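PDB 7D1B: leucine aminopeptidase, which probably acts as a zinc-dependent glutaminyl cyclase of the M28 peptidase family, closing N-terminal glutamine residues of peptides into pyroglutamate. Local coordinates for residues M74-Q78 / H130-R134; R124-C128 / L330-I334; R134-H138 / Y189-P193; F277-V283 / D299-Y305. All coordinates share one frame; numbering follows the deposited sequence.

Contact 1. Residues M74-Q78 / H130-R134; sequences MVKQQ and HYDTR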
loop_
_atom_site.group_PDB
_atom_site.type_symbol
_atom_site.label_atom_id
_atom_site.label_comp_id
_atom_site.label_asym_id
_atom_site.label_seq_id
_atom_site.Cartn_x
_atom_site.Cartn_y
_atom_site.Cartn_z
ATOM N N MET A 74 -2.360 -16.273 4.253
ATOM C CA MET A 74 -1.781 -15.520 3.144
ATOM C C MET A 74 -2.117 -16.154 1.795
ATOM O O MET A 74 -2.456 -15.449 0.841
ATOM C CB MET A 74 -0.271 -15.364 3.350
ATOM C CG MET A 74 0.448 -14.819 2.126
ATOM S SD MET A 74 -0.081 -13.192 1.561
ATOM C CE MET A 74 0.788 -12.154 2.723
ATOM N N VAL A 75 -2.037 -17.485 1.694
ATOM C CA VAL A 75 -2.406 -18.153 0.447
ATOM C C VAL A 75 -3.857 -17.841 0.085
ATOM O O VAL A 75 -4.177 -17.532 -1.073
ATOM C CB VAL A 75 -2.157 -19.673 0.559
ATOM C CG1 VAL A 75 -2.729 -20.378 -0.661
ATOM C CG2 VAL A 75 -0.654 -19.961 0.729
ATOM N N LYS A 76 -4.757 -17.914 1.069
ATOM C CA LYS A 76 -6.166 -17.608 0.808
ATOM C C LYS A 76 -6.342 -16.175 0.327
ATOM O O LYS A 76 -7.088 -15.919 -0.620
ATOM C CB LYS A 76 -6.994 -17.854 2.067
ATOM C CG LYS A 76 -8.466 -17.498 1.921
ATOM C CD LYS A 76 -9.174 -18.354 0.900
ATOM C CE LYS A 76 -10.667 -18.049 0.905
ATOM N NZ LYS A 76 -11.419 -18.866 -0.082
ATOM N N GLN A 77 -5.675 -15.226 0.981
ATOM C CA GLN A 77 -5.748 -13.836 0.537
ATOM C C GLN A 77 -5.295 -13.693 -0.910
ATOM O O GLN A 77 -5.899 -12.938 -1.693
ATOM C CB GLN A 77 -4.890 -12.959 1.451
ATOM C CG GLN A 77 -4.699 -11.552 0.950
ATOM C CD GLN A 77 -3.978 -10.673 1.933
ATOM O OE1 GLN A 77 -4.428 -9.570 2.178
ATOM N NE2 GLN A 77 -2.806 -11.119 2.449
ATOM N N GLN A 78 -4.198 -14.369 -1.271
ATOM C CA GLN A 78 -3.714 -14.290 -2.649
ATOM C C GLN A 78 -4.762 -14.787 -3.638
ATOM O O GLN A 78 -4.959 -14.185 -4.704
ATOM C CB GLN A 78 -2.420 -15.084 -2.798
ATOM C CG GLN A 78 -1.258 -14.432 -2.076
ATOM C CD GLN A 78 -0.119 -15.398 -1.834
ATOM O OE1 GLN A 78 -0.193 -16.566 -2.214
ATOM N NE2 GLN A 78 0.946 -14.924 -1.216
ATOM N N HIS A 130 1.662 -3.027 1.494
ATOM C CA HIS A 130 1.981 -4.387 1.927
ATOM C C HIS A 130 0.684 -5.155 2.151
ATOM O O HIS A 130 -0.399 -4.566 2.249
ATOM C CB HIS A 130 2.941 -4.427 3.130
ATOM C CG HIS A 130 2.294 -4.284 4.481
ATOM N ND1 HIS A 130 2.220 -5.331 5.376
ATOM C CD2 HIS A 130 1.784 -3.206 5.125
ATOM C CE1 HIS A 130 1.667 -4.909 6.502
ATOM N NE2 HIS A 130 1.391 -3.624 6.375
ATOM N N TYR A 131 0.782 -6.484 2.205
ATOM C CA TYR A 131 -0.404 -7.277 2.493
ATOM C C TYR A 131 -0.132 -8.449 3.427
ATOM O O TYR A 131 -1.076 -9.160 3.776
ATOM C CB TYR A 131 -1.180 -7.701 1.229
ATOM C CG TYR A 131 -0.605 -8.807 0.357
ATOM C CD1 TYR A 131 0.766 -9.020 0.203
ATOM C CD2 TYR A 131 -1.462 -9.610 -0.363
ATOM C CE1 TYR A 131 1.248 -10.039 -0.634
ATOM C CE2 TYR A 131 -0.995 -10.618 -1.191
ATOM C CZ TYR A 131 0.358 -10.833 -1.324
ATOM O OH TYR A 131 0.779 -11.845 -2.157
ATOM N N ASP A 132 1.108 -8.667 3.862
ATOM C CA ASP A 132 1.328 -9.554 4.996
ATOM C C ASP A 132 0.865 -8.854 6.267
ATOM O O ASP A 132 0.837 -7.629 6.345
ATOM C CB ASP A 132 2.802 -9.947 5.101
ATOM C CG ASP A 132 3.701 -8.763 5.432
ATOM O OD1 ASP A 132 3.623 -7.711 4.739
ATOM O OD2 ASP A 132 4.520 -8.890 6.371
ATOM N N THR A 133 0.491 -9.628 7.274
ATOM C CA THR A 133 0.143 -9.043 8.561
ATOM C C THR A 133 1.208 -9.397 9.584
ATOM O O THR A 133 1.764 -10.505 9.578
ATOM C CB THR A 133 -1.265 -9.423 9.037
ATOM O OG1 THR A 133 -1.383 -10.847 9.201
ATOM C CG2 THR A 133 -2.325 -8.931 8.047
ATOM N N ARG A 134 1.490 -8.455 10.468
ATOM C CA ARG A 134 2.520 -8.654 11.474
ATOM C C ARG A 134 2.134 -9.824 12.380
ATOM O O ARG A 134 0.961 -9.975 12.731
ATOM C CB ARG A 134 2.630 -7.389 12.314
ATOM C CG ARG A 134 3.907 -7.285 13.109
ATOM C CD ARG A 134 3.931 -5.972 13.891
ATOM N NE ARG A 134 5.127 -5.872 14.707
ATOM C CZ ARG A 134 6.247 -5.236 14.379
ATOM N NH1 ARG A 134 7.282 -5.274 15.217
ATOM N NH2 ARG A 134 6.357 -4.596 13.219
HETATM O O HOH W 1 -3.957 -8.030 4.271
#

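Contact 2. Residues R124-C128 / L330-I334; sequences RLIVC and LLGWI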
loop_
_atom_site.group_PDB
_atom_site.type_symbol
_atom_site.label_atom_id
_atom_site.label_comp_id
_atom_site.label_asym_id
_atom_site.label_seq_id
_atom_site.Cartn_x
_atom_site.Cartn_y
_atom_site.Cartn_z
ATOM N N ARG A 124 4.751 3.961 -16.501
ATOM C CA ARG A 124 3.832 3.291 -15.601
ATOM C C ARG A 124 3.944 3.879 -14.205
ATOM O O ARG A 124 5.036 4.241 -13.751
ATOM C CB ARG A 124 4.105 1.783 -15.530
ATOM C CG ARG A 124 4.093 1.084 -16.881
ATOM C CD ARG A 124 4.123 -0.465 -16.782
ATOM N NE ARG A 124 2.867 -0.977 -16.252
ATOM C CZ ARG A 124 1.720 -1.007 -16.931
ATOM N NH1 ARG A 124 1.679 -0.632 -18.207
ATOM N NH2 ARG A 124 0.610 -1.406 -16.313
ATOM N N LEU A 125 2.799 3.975 -13.533
ATOM C CA LEU A 125 2.704 4.330 -12.129
ATOM C C LEU A 125 2.424 3.086 -11.311
ATOM O O LEU A 125 1.797 2.138 -11.786
ATOM C CB LEU A 125 1.580 5.333 -11.898
ATOM C CG LEU A 125 1.690 6.685 -12.591
ATOM C CD1 LEU A 125 0.502 7.554 -12.199
ATOM C CD2 LEU A 125 3.000 7.393 -12.274
ATOM N N ILE A 126 2.809 3.150 -10.041
ATOM C CA ILE A 126 2.512 2.113 -9.064
ATOM C C ILE A 126 1.598 2.676 -7.984
ATOM O O ILE A 126 1.853 3.762 -7.453
ATOM C CB ILE A 126 3.816 1.601 -8.417
ATOM C CG1 ILE A 126 4.673 0.862 -9.452
ATOM C CG2 ILE A 126 3.505 0.745 -7.190
ATOM C CD1 ILE A 126 6.109 0.711 -9.034
ATOM N N VAL A 127 0.567 1.911 -7.628
ATOM C CA VAL A 127 -0.161 2.076 -6.374
ATOM C C VAL A 127 0.171 0.831 -5.582
ATOM O O VAL A 127 -0.027 -0.284 -6.081
ATOM C CB VAL A 127 -1.681 2.194 -6.608
ATOM C CG1 VAL A 127 -2.402 2.245 -5.266
ATOM C CG2 VAL A 127 -2.015 3.406 -7.478
ATOM N N CYS A 128 0.692 0.995 -4.362
ATOM C CA CYS A 128 1.218 -0.169 -3.654
ATOM C C CYS A 128 0.812 -0.157 -2.184
ATOM O O CYS A 128 0.394 0.862 -1.623
ATOM C CB CYS A 128 2.741 -0.335 -3.868
ATOM S SG CYS A 128 3.756 1.023 -3.298
ATOM N N LEU A 330 -5.824 9.195 -5.715
ATOM C CA LEU A 330 -5.013 8.324 -6.577
ATOM C C LEU A 330 -5.502 8.366 -8.017
ATOM O O LEU A 330 -4.696 8.464 -8.951
ATOM C CB LEU A 330 -5.071 6.887 -6.071
ATOM C CG LEU A 330 -4.406 6.624 -4.726
ATOM C CD1 LEU A 330 -4.773 5.234 -4.236
ATOM C CD2 LEU A 330 -2.894 6.768 -4.857
ATOM N N LEU A 331 -6.828 8.292 -8.225
ATOM C CA LEU A 331 -7.336 8.311 -9.596
ATOM C C LEU A 331 -7.085 9.661 -10.259
ATOM O O LEU A 331 -6.813 9.721 -11.470
ATOM C CB LEU A 331 -8.820 7.963 -9.621
ATOM C CG LEU A 331 -9.147 6.521 -9.247
ATOM C CD1 LEU A 331 -10.651 6.323 -9.280
ATOM C CD2 LEU A 331 -8.435 5.539 -10.178
ATOM N N GLY A 332 -7.147 10.758 -9.494
ATOM C CA GLY A 332 -6.845 12.053 -10.092
ATOM C C GLY A 332 -5.389 12.162 -10.496
ATOM O O GLY A 332 -5.068 12.635 -11.589
ATOM N N TRP A 333 -4.495 11.699 -9.623
ATOM C CA TRP A 333 -3.068 11.639 -9.925
ATOM C C TRP A 333 -2.815 10.861 -11.214
ATOM O O TRP A 333 -2.059 11.304 -12.089
ATOM C CB TRP A 333 -2.360 11.001 -8.725
ATOM C CG TRP A 333 -0.905 10.671 -8.929
ATOM C CD1 TRP A 333 0.107 11.529 -9.272
ATOM C CD2 TRP A 333 -0.301 9.386 -8.750
ATOM N NE1 TRP A 333 1.307 10.846 -9.335
ATOM C CE2 TRP A 333 1.081 9.529 -9.012
ATOM C CE3 TRP A 333 -0.803 8.114 -8.417
ATOM C CZ2 TRP A 333 1.975 8.457 -8.912
ATOM C CZ3 TRP A 333 0.087 7.046 -8.323
ATOM C CH2 TRP A 333 1.462 7.224 -8.576
ATOM N N ILE A 334 -3.468 9.709 -11.357
ATOM C CA ILE A 334 -3.328 8.912 -12.575
ATOM C C ILE A 334 -3.778 9.709 -13.798
ATOM O O ILE A 334 -3.082 9.759 -14.820
ATOM C CB ILE A 334 -4.091 7.588 -12.430
ATOM C CG1 ILE A 334 -3.356 6.676 -11.453
ATOM C CG2 ILE A 334 -4.291 6.905 -13.779
ATOM C CD1 ILE A 334 -4.254 5.586 -10.826
#

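Contact 3. Residues R134-H138 / Y189-P193; sequences RPAAH and YILDP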
loop_
_atom_site.group_PDB
_atom_site.type_symbol
_atom_site.label_atom_id
_atom_site.label_comp_id
_atom_site.label_asym_id
_atom_site.label_seq_id
_atom_site.Cartn_x
_atom_site.Cartn_y
_atom_site.Cartn_z
ATOM N N ARG A 134 1.490 -8.455 10.468
ATOM C CA ARG A 134 2.520 -8.654 11.474
ATOM C C ARG A 134 2.134 -9.824 12.380
ATOM O O ARG A 134 0.961 -9.975 12.731
ATOM C CB ARG A 134 2.630 -7.389 12.314
ATOM C CG ARG A 134 3.907 -7.285 13.109
ATOM C CD ARG A 134 3.931 -5.972 13.891
ATOM N NE ARG A 134 5.127 -5.872 14.707
ATOM C CZ ARG A 134 6.247 -5.236 14.379
ATOM N NH1 ARG A 134 7.282 -5.274 15.217
ATOM N NH2 ARG A 134 6.357 -4.596 13.219
ATOM N N PRO A 135 3.089 -10.661 12.792
ATOM C CA PRO A 135 2.707 -11.842 13.582
ATOM C C PRO A 135 2.052 -11.510 14.906
ATOM O O PRO A 135 1.249 -12.315 15.393
ATOM C CB PRO A 135 4.030 -12.605 13.749
ATOM C CG PRO A 135 4.799 -12.238 12.486
ATOM C CD PRO A 135 4.471 -10.765 12.287
ATOM N N ALA A 136 2.366 -10.366 15.504
ATOM C CA ALA A 136 1.811 -10.017 16.801
ATOM C C ALA A 136 1.598 -8.516 16.869
ATOM O O ALA A 136 2.289 -7.741 16.194
ATOM C CB ALA A 136 2.735 -10.445 17.955
ATOM N N ALA A 137 0.647 -8.119 17.718
ATOM C CA ALA A 137 0.362 -6.709 17.991
ATOM C C ALA A 137 1.389 -6.228 19.017
ATOM O O ALA A 137 1.125 -6.121 20.216
ATOM C CB ALA A 137 -1.063 -6.555 18.504
ATOM N N HIS A 138 2.597 -5.941 18.529
ATOM C CA HIS A 138 3.729 -5.725 19.427
ATOM C C HIS A 138 3.663 -4.426 20.223
ATOM O O HIS A 138 4.490 -4.250 21.128
ATOM C CB HIS A 138 5.051 -5.779 18.669
ATOM C CG HIS A 138 5.479 -7.159 18.297
ATOM N ND1 HIS A 138 5.745 -7.521 16.994
ATOM C CD2 HIS A 138 5.714 -8.255 19.056
ATOM C CE1 HIS A 138 6.138 -8.785 16.969
ATOM N NE2 HIS A 138 6.117 -9.257 18.205
ATOM N N TYR A 189 7.229 -9.294 8.703
ATOM C CA TYR A 189 7.204 -10.668 9.191
ATOM C C TYR A 189 8.081 -10.746 10.442
ATOM O O TYR A 189 9.138 -11.384 10.471
ATOM C CB TYR A 189 7.676 -11.586 8.070
ATOM C CG TYR A 189 7.725 -13.053 8.413
ATOM C CD1 TYR A 189 6.594 -13.728 8.842
ATOM C CD2 TYR A 189 8.910 -13.769 8.290
ATOM C CE1 TYR A 189 6.642 -15.084 9.160
ATOM C CE2 TYR A 189 8.967 -15.124 8.591
ATOM C CZ TYR A 189 7.819 -15.780 9.022
ATOM O OH TYR A 189 7.824 -17.125 9.323
ATOM N N ILE A 190 7.648 -10.040 11.482
ATOM C CA ILE A 190 8.481 -9.801 12.657
ATOM C C ILE A 190 8.123 -10.829 13.722
ATOM O O ILE A 190 7.111 -10.702 14.425
ATOM C CB ILE A 190 8.338 -8.371 13.182
ATOM C CG1 ILE A 190 8.590 -7.343 12.074
ATOM C CG2 ILE A 190 9.270 -8.162 14.391
ATOM C CD1 ILE A 190 9.917 -7.484 11.310
ATOM N N LEU A 191 8.964 -11.857 13.849
ATOM C CA LEU A 191 8.789 -12.854 14.893
ATOM C C LEU A 191 9.520 -12.455 16.160
ATOM O O LEU A 191 9.044 -12.744 17.263
ATOM C CB LEU A 191 9.253 -14.227 14.381
ATOM C CG LEU A 191 8.451 -14.738 13.172
ATOM C CD1 LEU A 191 9.125 -15.938 12.509
ATOM C CD2 LEU A 191 7.015 -15.082 13.566
ATOM N N ASP A 192 10.661 -11.805 16.012
ATOM C CA ASP A 192 11.450 -11.286 17.122
ATOM C C ASP A 192 11.499 -9.778 16.957
ATOM O O ASP A 192 12.157 -9.284 16.023
ATOM C CB ASP A 192 12.856 -11.875 17.042
ATOM C CG ASP A 192 13.835 -11.179 17.956
ATOM O OD1 ASP A 192 13.394 -10.512 18.923
ATOM O OD2 ASP A 192 15.066 -11.326 17.727
ATOM N N PRO A 193 10.821 -9.008 17.811
ATOM C CA PRO A 193 10.807 -7.551 17.664
ATOM C C PRO A 193 12.040 -6.872 18.225
ATOM O O PRO A 193 12.116 -5.638 18.184
ATOM C CB PRO A 193 9.558 -7.156 18.462
ATOM C CG PRO A 193 9.547 -8.156 19.587
ATOM C CD PRO A 193 10.007 -9.455 18.954
HETATM O O HOH W 2 6.925 -11.845 18.922
#

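Contact 4. Residues F277-V283 / D299-Y305; sequences FDRATDV and DVIDFDY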
loop_
_atom_site.group_PDB
_atom_site.type_symbol
_atom_site.label_atom_id
_atom_site.label_comp_id
_atom_site.label_asym_id
_atom_site.label_seq_id
_atom_site.Cartn_x
_atom_site.Cartn_y
_atom_site.Cartn_z
ATOM N N PHE A 277 5.130 13.573 11.890
ATOM C CA PHE A 277 4.173 12.977 12.819
ATOM C C PHE A 277 4.754 13.053 14.219
ATOM O O PHE A 277 5.964 13.219 14.398
ATOM C CB PHE A 277 3.916 11.510 12.452
ATOM C CG PHE A 277 3.496 11.352 11.017
ATOM C CD1 PHE A 277 2.185 11.618 10.637
ATOM C CD2 PHE A 277 4.421 11.039 10.030
ATOM C CE1 PHE A 277 1.804 11.554 9.319
ATOM C CE2 PHE A 277 4.028 10.948 8.705
ATOM C CZ PHE A 277 2.718 11.219 8.354
ATOM N N ASP A 278 3.889 12.922 15.227
ATOM C CA ASP A 278 4.407 12.834 16.592
ATOM C C ASP A 278 5.323 11.628 16.751
ATOM O O ASP A 278 6.341 11.700 17.452
ATOM C CB ASP A 278 3.262 12.741 17.596
ATOM C CG ASP A 278 2.493 14.035 17.734
ATOM O OD1 ASP A 278 3.016 15.093 17.325
ATOM O OD2 ASP A 278 1.371 13.989 18.281
ATOM N N ARG A 279 4.970 10.505 16.120
ATOM C CA ARG A 279 5.726 9.272 16.321
ATOM C C ARG A 279 7.087 9.330 15.631
ATOM O O ARG A 279 8.047 8.714 16.109
ATOM C CB ARG A 279 4.875 8.102 15.832
ATOM C CG ARG A 279 5.170 6.715 16.368
ATOM C CD ARG A 279 3.999 5.768 15.993
ATOM N NE ARG A 279 3.131 5.438 17.124
ATOM C CZ ARG A 279 1.810 5.267 17.068
ATOM N NH1 ARG A 279 1.155 4.927 18.172
ATOM N NH2 ARG A 279 1.128 5.446 15.945
ATOM N N ALA A 280 7.198 10.084 14.538
ATOM C CA ALA A 280 8.437 10.161 13.773
ATOM C C ALA A 280 8.276 11.204 12.681
ATOM O O ALA A 280 7.183 11.407 12.150
ATOM C CB ALA A 280 8.782 8.817 13.117
ATOM N N THR A 281 9.393 11.842 12.347
ATOM C CA THR A 281 9.447 12.814 11.271
ATOM C C THR A 281 9.658 12.109 9.934
ATOM O O THR A 281 9.059 12.496 8.923
ATOM C CB THR A 281 10.562 13.831 11.593
ATOM O OG1 THR A 281 10.303 14.460 12.863
ATOM C CG2 THR A 281 10.656 14.906 10.552
ATOM N N ASP A 282 10.497 11.060 9.930
ATOM C CA ASP A 282 10.831 10.251 8.769
ATOM C C ASP A 282 10.454 8.815 9.081
ATOM O O ASP A 282 10.703 8.327 10.189
ATOM C CB ASP A 282 12.335 10.324 8.482
ATOM C CG ASP A 282 12.780 11.691 7.950
ATOM O OD1 ASP A 282 11.941 12.610 7.795
ATOM O OD2 ASP A 282 13.979 11.840 7.673
ATOM N N VAL A 283 9.847 8.143 8.109
ATOM C CA VAL A 283 9.244 6.833 8.326
ATOM C C VAL A 283 9.849 5.861 7.326
ATOM O O VAL A 283 9.659 6.016 6.117
ATOM C CB VAL A 283 7.712 6.880 8.181
ATOM C CG1 VAL A 283 7.118 5.505 8.509
ATOM C CG2 VAL A 283 7.098 7.963 9.077
ATOM N N ASP A 299 4.939 7.914 0.558
ATOM C CA ASP A 299 4.167 7.173 1.552
ATOM C C ASP A 299 2.991 8.036 1.991
ATOM O O ASP A 299 3.185 9.123 2.546
ATOM C CB ASP A 299 5.071 6.830 2.737
ATOM C CG ASP A 299 4.524 5.725 3.616
ATOM O OD1 ASP A 299 3.406 5.213 3.382
ATOM O OD2 ASP A 299 5.283 5.356 4.560
ATOM N N VAL A 300 1.786 7.569 1.704
ATOM C CA VAL A 300 0.544 8.206 2.122
ATOM C C VAL A 300 0.163 7.495 3.418
ATOM O O VAL A 300 -0.296 6.344 3.404
ATOM C CB VAL A 300 -0.521 8.094 1.026
ATOM C CG1 VAL A 300 -1.882 8.540 1.560
ATOM C CG2 VAL A 300 -0.101 8.950 -0.156
ATOM N N ILE A 301 0.399 8.183 4.545
ATOM C CA ILE A 301 0.440 7.554 5.859
ATOM C C ILE A 301 0.074 8.588 6.911
ATOM O O ILE A 301 0.432 9.764 6.802
ATOM C CB ILE A 301 1.853 6.963 6.121
ATOM C CG1 ILE A 301 1.954 6.276 7.494
ATOM C CG2 ILE A 301 2.956 8.027 5.956
ATOM C CD1 ILE A 301 3.197 5.407 7.647
ATOM N N ASP A 302 -0.595 8.131 7.973
ATOM C CA ASP A 302 -0.681 8.883 9.221
ATOM C C ASP A 302 -0.029 8.003 10.282
ATOM O O ASP A 302 -0.663 7.093 10.830
ATOM C CB ASP A 302 -2.120 9.216 9.591
ATOM C CG ASP A 302 -2.237 9.915 10.927
ATOM O OD1 ASP A 302 -1.192 10.190 11.576
ATOM O OD2 ASP A 302 -3.406 10.204 11.307
ATOM N N PHE A 303 1.243 8.286 10.582
ATOM C CA PHE A 303 1.970 7.401 11.474
ATOM C C PHE A 303 1.538 7.569 12.920
ATOM O O PHE A 303 2.001 6.809 13.769
ATOM C CB PHE A 303 3.479 7.631 11.283
ATOM C CG PHE A 303 4.371 6.511 11.803
ATOM C CD1 PHE A 303 3.979 5.167 11.806
ATOM C CD2 PHE A 303 5.626 6.827 12.295
ATOM C CE1 PHE A 303 4.839 4.170 12.281
ATOM C CE2 PHE A 303 6.480 5.832 12.772
ATOM C CZ PHE A 303 6.085 4.511 12.759
ATOM N N ASP A 304 0.659 8.529 13.217
ATOM C CA ASP A 304 0.091 8.657 14.551
ATOM C C ASP A 304 -1.194 7.859 14.743
ATOM O O ASP A 304 -1.836 7.982 15.792
ATOM C CB ASP A 304 -0.106 10.132 14.905
ATOM C CG ASP A 304 1.202 10.876 15.012
ATOM O OD1 ASP A 304 2.183 10.292 15.531
ATOM O OD2 ASP A 304 1.258 12.037 14.555
ATOM N N TYR A 305 -1.560 7.008 13.787
ATOM C CA TYR A 305 -2.718 6.140 13.950
ATOM C C TYR A 305 -2.716 5.516 15.340
ATOM O O TYR A 305 -1.751 4.858 15.744
ATOM C CB TYR A 305 -2.642 5.036 12.909
ATOM C CG TYR A 305 -3.717 3.980 13.013
ATOM C CD1 TYR A 305 -5.061 4.324 13.169
ATOM C CD2 TYR A 305 -3.391 2.628 12.928
ATOM C CE1 TYR A 305 -6.050 3.341 13.225
ATOM C CE2 TYR A 305 -4.365 1.648 12.982
ATOM C CZ TYR A 305 -5.694 2.007 13.125
ATOM O OH TYR A 305 -6.689 1.052 13.150
#

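Contact 1. Residues M74-Q78 / H130-R134
Gln77 NE2 donates to the backbone O of Tyr131 over 2.9 Å, and an angle of 164° at the hydrogen makes the bond nearly straight. The oxygen lies close to the amide plane of Gln77, whereas the donor stands above the carbonyl plane of Tyr131. Met74 covers one face of the Tyr131 ring: its SD is 4.0 Å from the ring centroid, a Met-aromatic contact. Bends at chi2 and chi3 (60° and 79°) carry the Met74 methyl over that face as well, until CE meets Asp132 CA at 3.5 Å. At the phenol end, Gln78 NE2 adds a weak bond of 3.2 Å to Tyr131 OH, whose stronger partner is Thr111 O on strand 108-117. A leucine in place of Tyr131 would probably deprive the Met74 sulfur of its aromatic face and Thr111 O of its hydroxyl mate. Farther out, Asp132 OD1 accepts from His130 ND1 at 2.8 Å, and the two carboxylate oxygens also receive the backbone N of Glu187 and of Glu188. His130 NE2 in turn bonds Asp155, a zinc ligand. Helix 72-87 is thus pinned to the loop after strand 123-130, which supplies second-shell residues to the zinc site of this M28-family enzyme.

Contact 2. Residues R124-C128 / L330-I334
With chi1 at 172°, the Trp333 side chain leaves helix 320-336 pointing its indole at the sheet, while Leu125, its CG anti to the carbonyl carbon and its chain extended, brings its two methyls to meet it. The setting is an alpha/beta one: the helix lies against an interior strand of the mixed sheet, 123-130, and the axes of segments 124-128 and 330-334 run antiparallel (171°), 10.6 Å apart at closest approach. Leu125 CD1 stands over the six-membered ring of Trp333, 3.6 Å from its centroid and only 7° off the normal, a CH-pi contact. CD2 of the same leucine touches Trp333 CZ2 at 3.7 Å. Farther along, Val127 CG1 packs obliquely on Leu330 CD1 at 4.0 Å. Strand 225-232 and helix 253-266 also touch the indole, through Val230 and Leu259 among others, so it fills a junction of sheet and two helices. Replacing Trp333 by an alanine is likely to open a gap under Leu125 and leave Val230 and Leu259 without their shared partner. Ile334 adds a smaller apolar touch, its CG1 reaching Leu125 CD1 at 4.0 Å. The far edge of the indole faces the strand backbone, where Trp333 CH2 meets Ile126 O, close to the ring plane, at 3.7 Å.

Contact 3. Residues R134-H138 / Y189-P193
His138 ND1, in a ring that Pro193 covers from across the contact, is gripped side-on by two nitrogens of Arg134. The NE bond is the shorter, 2.9 Å to ND1 at 155°, and it lies in both the imidazole and guanidinium planes; NH1 adds a longer one of 3.3 Å to the same ND1, well out of the imidazole plane. Pro193 CB then sits almost exactly over the ring centre, 3.9 Å from the His138 centroid, and Ala136 CB backs the other face, so the imidazole is clamped on both faces as well as bonded at its edge. At that edge His138 CE1 comes to 3.3 Å from Ile190 O. A water bridges the remaining nitrogen, His138 NE2, to Leu191 O, with 2.8 Å on each side. Arg134 itself has its chain extended from CG to NE, which lays one guanidinium face against Ile190 CG1, while NH1 approaches Ile190 CG2 at 3.6 Å. Its NH2 forms a salt bridge with the zinc ligand Glu188 and also bonds Tyr204 OH. Pro135 CD packs on Ile190 N at 3.4 Å. The contact joins two loops near the zinc: one between strand 123-130 and helix 153-167, the other between strand 178-184 and helix 206-218.

Contact 4. Residues F277-V283 / D299-Y305
Arg279 can be followed outward over the ring of Phe303. Its CB meets Asp304 OD1 at 3.5 Å, its CG rests 3.9 Å from Phe303 CE2, and its CD stands over the ring centre in a CH-pi contact, 3.9 Å from the Phe303 centroid. There the chain bends (chi3 -106°), turning the guanidinium 69° to the ring so that NH2 can serve two backbone carbonyls. One is Phe303 O at 2.7 Å from NH2; the other, Tyr305 O, lies 2.9 Å from it in a nearly straight bond of 172°. On the opposite face of Phe303 sits Val283 CG1, 4.2 Å from the ring centroid, and Ala280 CB lies at the edge, so the ring is sandwiched between parts of one loop.

Asp304 answers in the other direction. Its OD2 accepts from Asp278 N and its OD1 from Arg279 N, each bond 2.9 Å long and each on the syn lone pair, so that one carboxylate spans two successive amides. Asp302 OD1 accepts from Asp304 N in an Asx turn, while its OD2 binds Arg241 N and His237 NE2. Phe277 lays its ring beneath Phe303 N and CB. The Phe303 side chain comes within about 7 Å of the bound zinc, placing the contact beside the metal site. The loop between strand 274-275 and helix 287-292 is thereby tied to the chain leaving edge strand 297-300, which pairs with strand 225-232 in the main sheet.

Contacts 1 and 3 lie 14 Å apart between centres on the same side of the molecule; they share Arg134 and touch where Asp132 meets Tyr189, so together they hold the first part of the loop after strand 123-130 near the zinc. Contact 2 starts on that same strand but lies across the chain's centre, 22 Å from contact 1 and 30 Å from contact 3. Contact 4 follows contacts 1 and 3 along the chain and falls within the long span bridged by contact 2; its centre is 21 Å from that of contact 2, and both reach the one mixed sheet. The helix-covered sheet thus carries, on loops at its strand ends, the surroundings of the zinc site.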